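Local structure of transcriptional activator, putative (Pyrococcus furiosus, 1RTW) at residues N35-F46 against I200-G208. The protein is of unknown function but is a putative transcriptional activator with the all-helical fold of the TENA/THI-4/PQQC family. Numbering follows the deposited sequence.
Sequences NFEKWLVNDYYF and IFWDIAYGG
Phe201 drives its ring into residues 35-46 of helix 33-60 as a knob into the hole formed by Trp39, Asn42, Asp43 and Phe46. With CG anti to the backbone N (chi1 -154°), the ring reaches across until Phe201 CZ lies 3.5 Å from Asn42 O, the carbonyl meeting the slightly positive C-H rim near the ring plane. Asp43 OD1 comes obliquely to within 3.3 Å of Phe201 CE1, while Phe46 CB packs against CZ. On one face of the Phe201 ring sits CD1 of Ile204, over its centre; the other branch, CG2 of Ile204, rests 3.6 Å from Asn42 ND2. An asparagine suits this buried place because its amide is satisfied: ND2 gives an almost straight bond to Lys38 O one turn back, and OD1 accepts from the backbone of Asp99. The contact joins the C-terminal segment 200-208, which follows on from helix 181-201, to helix 33-60 in the helical bundle of the TENA/THI-4/PQQC family. Trp39 and Trp202 lie side by side, the five-membered ring of Trp39 nearly parallel (6°) to the six-membered ring of Trp202 but offset so far that little of one covers the other; Tyr132 takes a hydrogen bond from the Trp39 indole. The small Ala205 allows its CA to approach Asn35 CA to 4.6 Å. There Asn35 ND2 bonds Ala205 O at 3.1 Å from above the carbonyl plane. The Asn35 and Tyr206 side chains cross at about a right angle, planes 51° apart, and Tyr206 also meets Lys21 in a cation-pi contact.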
loop_
_atom_site.group_PDB
_atom_site.type_symbol
_atom_site.label_atom_id
_atom_site.label_comp_id
_atom_site.label_asym_id
_atom_site.label_seq_id
_atom_site.Cartn_x
_atom_site.Cartn_y
_atom_site.Cartn_z
ATOM N N ASN B 35 16.924 -23.130 -23.410
ATOM C CA ASN B 35 17.185 -22.759 -22.029
ATOM C C ASN B 35 17.307 -21.246 -21.875
ATOM O O ASN B 35 16.798 -20.675 -20.912
ATOM C CB ASN B 35 18.429 -23.482 -21.516
ATOM C CG ASN B 35 18.274 -24.997 -21.552
ATOM O OD1 ASN B 35 19.192 -25.719 -21.934
ATOM N ND2 ASN B 35 17.099 -25.483 -21.166
ATOM N N PHE B 36 17.948 -20.598 -22.844
ATOM C CA PHE B 36 18.093 -19.153 -22.810
ATOM C C PHE B 36 16.736 -18.484 -23.011
ATOM O O PHE B 36 16.432 -17.480 -22.360
ATOM C CB PHE B 36 19.066 -18.653 -23.886
ATOM C CG PHE B 36 19.179 -17.163 -23.933
ATOM C CD1 PHE B 36 19.983 -16.486 -23.017
ATOM C CD2 PHE B 36 18.418 -16.424 -24.836
ATOM C CE1 PHE B 36 20.018 -15.100 -22.992
ATOM C CE2 PHE B 36 18.445 -15.031 -24.818
ATOM C CZ PHE B 36 19.248 -14.371 -23.891
ATOM N N GLU B 37 15.928 -19.029 -23.918
ATOM C CA GLU B 37 14.614 -18.461 -24.189
ATOM C C GLU B 37 13.732 -18.474 -22.950
ATOM O O GLU B 37 13.078 -17.479 -22.637
ATOM C CB GLU B 37 13.924 -19.191 -25.341
ATOM C CG GLU B 37 12.508 -18.692 -25.606
ATOM C CD GLU B 37 11.919 -19.166 -26.941
ATOM O OE1 GLU B 37 12.682 -19.378 -27.914
ATOM O OE2 GLU B 37 10.678 -19.295 -27.020
ATOM N N LYS B 38 13.727 -19.596 -22.241
ATOM C CA LYS B 38 12.928 -19.731 -21.033
ATOM C C LYS B 38 13.399 -18.730 -19.975
ATOM O O LYS B 38 12.583 -18.106 -19.300
ATOM C CB LYS B 38 13.000 -21.169 -20.503
ATOM C CG LYS B 38 12.045 -21.455 -19.358
ATOM C CD LYS B 38 11.799 -22.941 -19.207
ATOM C CE LYS B 38 11.014 -23.499 -20.385
ATOM N NZ LYS B 38 9.661 -22.870 -20.478
ATOM N N TRP B 39 14.712 -18.558 -19.847
ATOM C CA TRP B 39 15.245 -17.607 -18.884
ATOM C C TRP B 39 14.828 -16.191 -19.262
ATOM O O TRP B 39 14.460 -15.404 -18.401
ATOM C CB TRP B 39 16.776 -17.680 -18.793
ATOM C CG TRP B 39 17.346 -16.516 -18.008
ATOM C CD1 TRP B 39 17.419 -16.401 -16.648
ATOM C CD2 TRP B 39 17.814 -15.266 -18.540
ATOM N NE1 TRP B 39 17.889 -15.159 -16.302
ATOM C CE2 TRP B 39 18.138 -14.442 -17.442
ATOM C CE3 TRP B 39 17.984 -14.764 -19.839
ATOM C CZ2 TRP B 39 18.622 -13.130 -17.603
ATOM C CZ3 TRP B 39 18.465 -13.457 -19.998
ATOM C CH2 TRP B 39 18.778 -12.659 -18.885
ATOM N N LEU B 40 14.888 -15.887 -20.557
ATOM C CA LEU B 40 14.543 -14.575 -21.087
ATOM C C LEU B 40 13.101 -14.180 -20.769
ATOM O O LEU B 40 12.859 -13.123 -20.189
ATOM C CB LEU B 40 14.765 -14.556 -22.602
ATOM C CG LEU B 40 14.752 -13.202 -23.302
ATOM C CD1 LEU B 40 16.071 -12.496 -23.068
ATOM C CD2 LEU B 40 14.522 -13.392 -24.777
ATOM N N VAL B 41 12.153 -15.035 -21.141
ATOM C CA VAL B 41 10.728 -14.795 -20.897
ATOM C C VAL B 41 10.445 -14.550 -19.414
ATOM O O VAL B 41 9.696 -13.648 -19.053
ATOM C CB VAL B 41 9.882 -16.004 -21.377
ATOM C CG1 VAL B 41 8.441 -15.854 -20.972
ATOM C CG2 VAL B 41 9.978 -16.152 -22.905
ATOM N N ASN B 42 11.075 -15.339 -18.555
ATOM C CA ASN B 42 10.862 -15.204 -17.126
ATOM C C ASN B 42 11.594 -14.039 -16.481
ATOM O O ASN B 42 11.069 -13.400 -15.570
ATOM C CB ASN B 42 11.180 -16.513 -16.416
ATOM C CG ASN B 42 10.128 -17.558 -16.661
ATOM O OD1 ASN B 42 9.161 -17.676 -15.907
ATOM N ND2 ASN B 42 10.298 -18.322 -17.727
ATOM N N ASP B 43 12.800 -13.746 -16.936
ATOM C CA ASP B 43 13.504 -12.627 -16.340
ATOM C C ASP B 43 12.886 -11.303 -16.781
ATOM O O ASP B 43 12.907 -10.325 -16.044
ATOM C CB ASP B 43 14.992 -12.666 -16.658
ATOM C CG ASP B 43 15.819 -12.015 -15.572
ATOM O OD1 ASP B 43 15.763 -12.488 -14.416
ATOM O OD2 ASP B 43 16.514 -11.024 -15.866
ATOM N N TYR B 44 12.313 -11.285 -17.980
ATOM C CA TYR B 44 11.668 -10.087 -18.505
ATOM C C TYR B 44 10.496 -9.738 -17.591
ATOM O O TYR B 44 10.252 -8.566 -17.289
ATOM C CB TYR B 44 11.174 -10.343 -19.926
ATOM C CG TYR B 44 10.447 -9.179 -20.538
ATOM C CD1 TYR B 44 11.112 -7.990 -20.816
ATOM C CD2 TYR B 44 9.103 -9.282 -20.879
ATOM C CE1 TYR B 44 10.459 -6.930 -21.431
ATOM C CE2 TYR B 44 8.434 -8.228 -21.494
ATOM C CZ TYR B 44 9.122 -7.058 -21.768
ATOM O OH TYR B 44 8.470 -6.029 -22.393
ATOM N N TYR B 45 9.781 -10.774 -17.153
ATOM C CA TYR B 45 8.661 -10.619 -16.245
ATOM C C TYR B 45 9.190 -10.120 -14.899
ATOM O O TYR B 45 8.599 -9.239 -14.276
ATOM C CB TYR B 45 7.969 -11.961 -16.038
ATOM C CG TYR B 45 6.882 -11.940 -14.996
ATOM C CD1 TYR B 45 7.088 -12.488 -13.726
ATOM C CD2 TYR B 45 5.635 -11.417 -15.293
ATOM C CE1 TYR B 45 6.059 -12.519 -12.779
ATOM C CE2 TYR B 45 4.598 -11.440 -14.358
ATOM C CZ TYR B 45 4.816 -11.990 -13.106
ATOM O OH TYR B 45 3.775 -11.991 -12.203
ATOM N N PHE B 46 10.322 -10.662 -14.470
ATOM C CA PHE B 46 10.904 -10.247 -13.205
ATOM C C PHE B 46 11.333 -8.778 -13.241
ATOM O O PHE B 46 11.075 -8.037 -12.308
ATOM C CB PHE B 46 12.108 -11.131 -12.835
ATOM C CG PHE B 46 12.759 -10.748 -11.529
ATOM C CD1 PHE B 46 12.206 -11.155 -10.314
ATOM C CD2 PHE B 46 13.863 -9.902 -11.506
ATOM C CE1 PHE B 46 12.741 -10.712 -9.098
ATOM C CE2 PHE B 46 14.407 -9.451 -10.287
ATOM C CZ PHE B 46 13.842 -9.856 -9.086
ATOM N N ILE B 200 17.369 -19.984 -6.935
ATOM C CA ILE B 200 16.321 -20.780 -7.545
ATOM C C ILE B 200 15.928 -20.306 -8.941
ATOM O O ILE B 200 15.596 -21.116 -9.809
ATOM C CB ILE B 200 15.073 -20.788 -6.618
ATOM C CG1 ILE B 200 15.371 -21.615 -5.366
ATOM C CG2 ILE B 200 13.847 -21.336 -7.337
ATOM C CD1 ILE B 200 14.307 -21.486 -4.291
ATOM N N PHE B 201 15.982 -18.999 -9.164
ATOM C CA PHE B 201 15.595 -18.458 -10.455
ATOM C C PHE B 201 16.373 -19.055 -11.622
ATOM O O PHE B 201 15.802 -19.297 -12.690
ATOM C CB PHE B 201 15.725 -16.936 -10.455
ATOM C CG PHE B 201 14.816 -16.258 -11.424
ATOM C CD1 PHE B 201 15.203 -16.071 -12.751
ATOM C CD2 PHE B 201 13.567 -15.789 -11.008
ATOM C CE1 PHE B 201 14.359 -15.424 -13.651
ATOM C CE2 PHE B 201 12.710 -15.139 -11.892
ATOM C CZ PHE B 201 13.105 -14.954 -13.219
ATOM N N TRP B 202 17.665 -19.307 -11.419
ATOM C CA TRP B 202 18.494 -19.867 -12.482
ATOM C C TRP B 202 17.969 -21.213 -12.983
ATOM O O TRP B 202 18.097 -21.520 -14.164
ATOM C CB TRP B 202 19.946 -19.998 -12.032
ATOM C CG TRP B 202 20.610 -18.689 -11.705
ATOM C CD1 TRP B 202 20.959 -18.236 -10.464
ATOM C CD2 TRP B 202 20.975 -17.648 -12.627
ATOM N NE1 TRP B 202 21.510 -16.980 -10.555
ATOM C CE2 TRP B 202 21.536 -16.600 -11.865
ATOM C CE3 TRP B 202 20.876 -17.502 -14.011
ATOM C CZ2 TRP B 202 21.998 -15.416 -12.453
ATOM C CZ3 TRP B 202 21.332 -16.321 -14.592
ATOM C CH2 TRP B 202 21.889 -15.296 -13.813
ATOM N N ASP B 203 17.347 -21.990 -12.097
ATOM C CA ASP B 203 16.797 -23.299 -12.471
ATOM C C ASP B 203 15.644 -23.224 -13.475
ATOM O O ASP B 203 15.399 -24.178 -14.215
ATOM C CB ASP B 203 16.316 -24.068 -11.232
ATOM C CG ASP B 203 17.450 -24.464 -10.307
ATOM O OD1 ASP B 203 17.254 -24.421 -9.070
ATOM O OD2 ASP B 203 18.534 -24.825 -10.816
ATOM N N ILE B 204 14.941 -22.095 -13.495
ATOM C CA ILE B 204 13.807 -21.894 -14.391
ATOM C C ILE B 204 14.126 -22.214 -15.848
ATOM O O ILE B 204 13.295 -22.774 -16.554
ATOM C CB ILE B 204 13.261 -20.449 -14.280
ATOM C CG1 ILE B 204 12.593 -20.245 -12.918
ATOM C CG2 ILE B 204 12.271 -20.167 -15.386
ATOM C CD1 ILE B 204 12.189 -18.804 -12.638
ATOM N N ALA B 205 15.331 -21.874 -16.291
ATOM C CA ALA B 205 15.731 -22.138 -17.666
ATOM C C ALA B 205 15.620 -23.622 -18.049
ATOM O O ALA B 205 15.315 -23.958 -19.197
ATOM C CB ALA B 205 17.137 -21.650 -17.884
ATOM N N TYR B 206 15.845 -24.507 -17.077
ATOM C CA TYR B 206 15.786 -25.941 -17.331
ATOM C C TYR B 206 14.426 -26.553 -17.036
ATOM O O TYR B 206 14.224 -27.753 -17.217
ATOM C CB TYR B 206 16.911 -26.650 -16.579
ATOM C CG TYR B 206 18.245 -26.010 -16.886
ATOM C CD1 TYR B 206 18.883 -26.237 -18.103
ATOM C CD2 TYR B 206 18.798 -25.072 -16.015
ATOM C CE1 TYR B 206 20.032 -25.534 -18.455
ATOM C CE2 TYR B 206 19.944 -24.365 -16.351
ATOM C CZ TYR B 206 20.556 -24.595 -17.577
ATOM O OH TYR B 206 21.666 -23.861 -17.926
ATOM N N GLY B 207 13.493 -25.709 -16.595
ATOM C CA GLY B 207 12.141 -26.155 -16.310
ATOM C C GLY B 207 11.487 -26.639 -17.590
ATOM O O GLY B 207 11.823 -26.173 -18.683
ATOM N N GLY B 208 10.517 -27.536 -17.464
ATOM C CA GLY B 208 9.881 -28.080 -18.646
ATOM C C GLY B 208 10.806 -29.176 -19.135
ATOM O O GLY B 208 11.221 -29.193 -20.296
#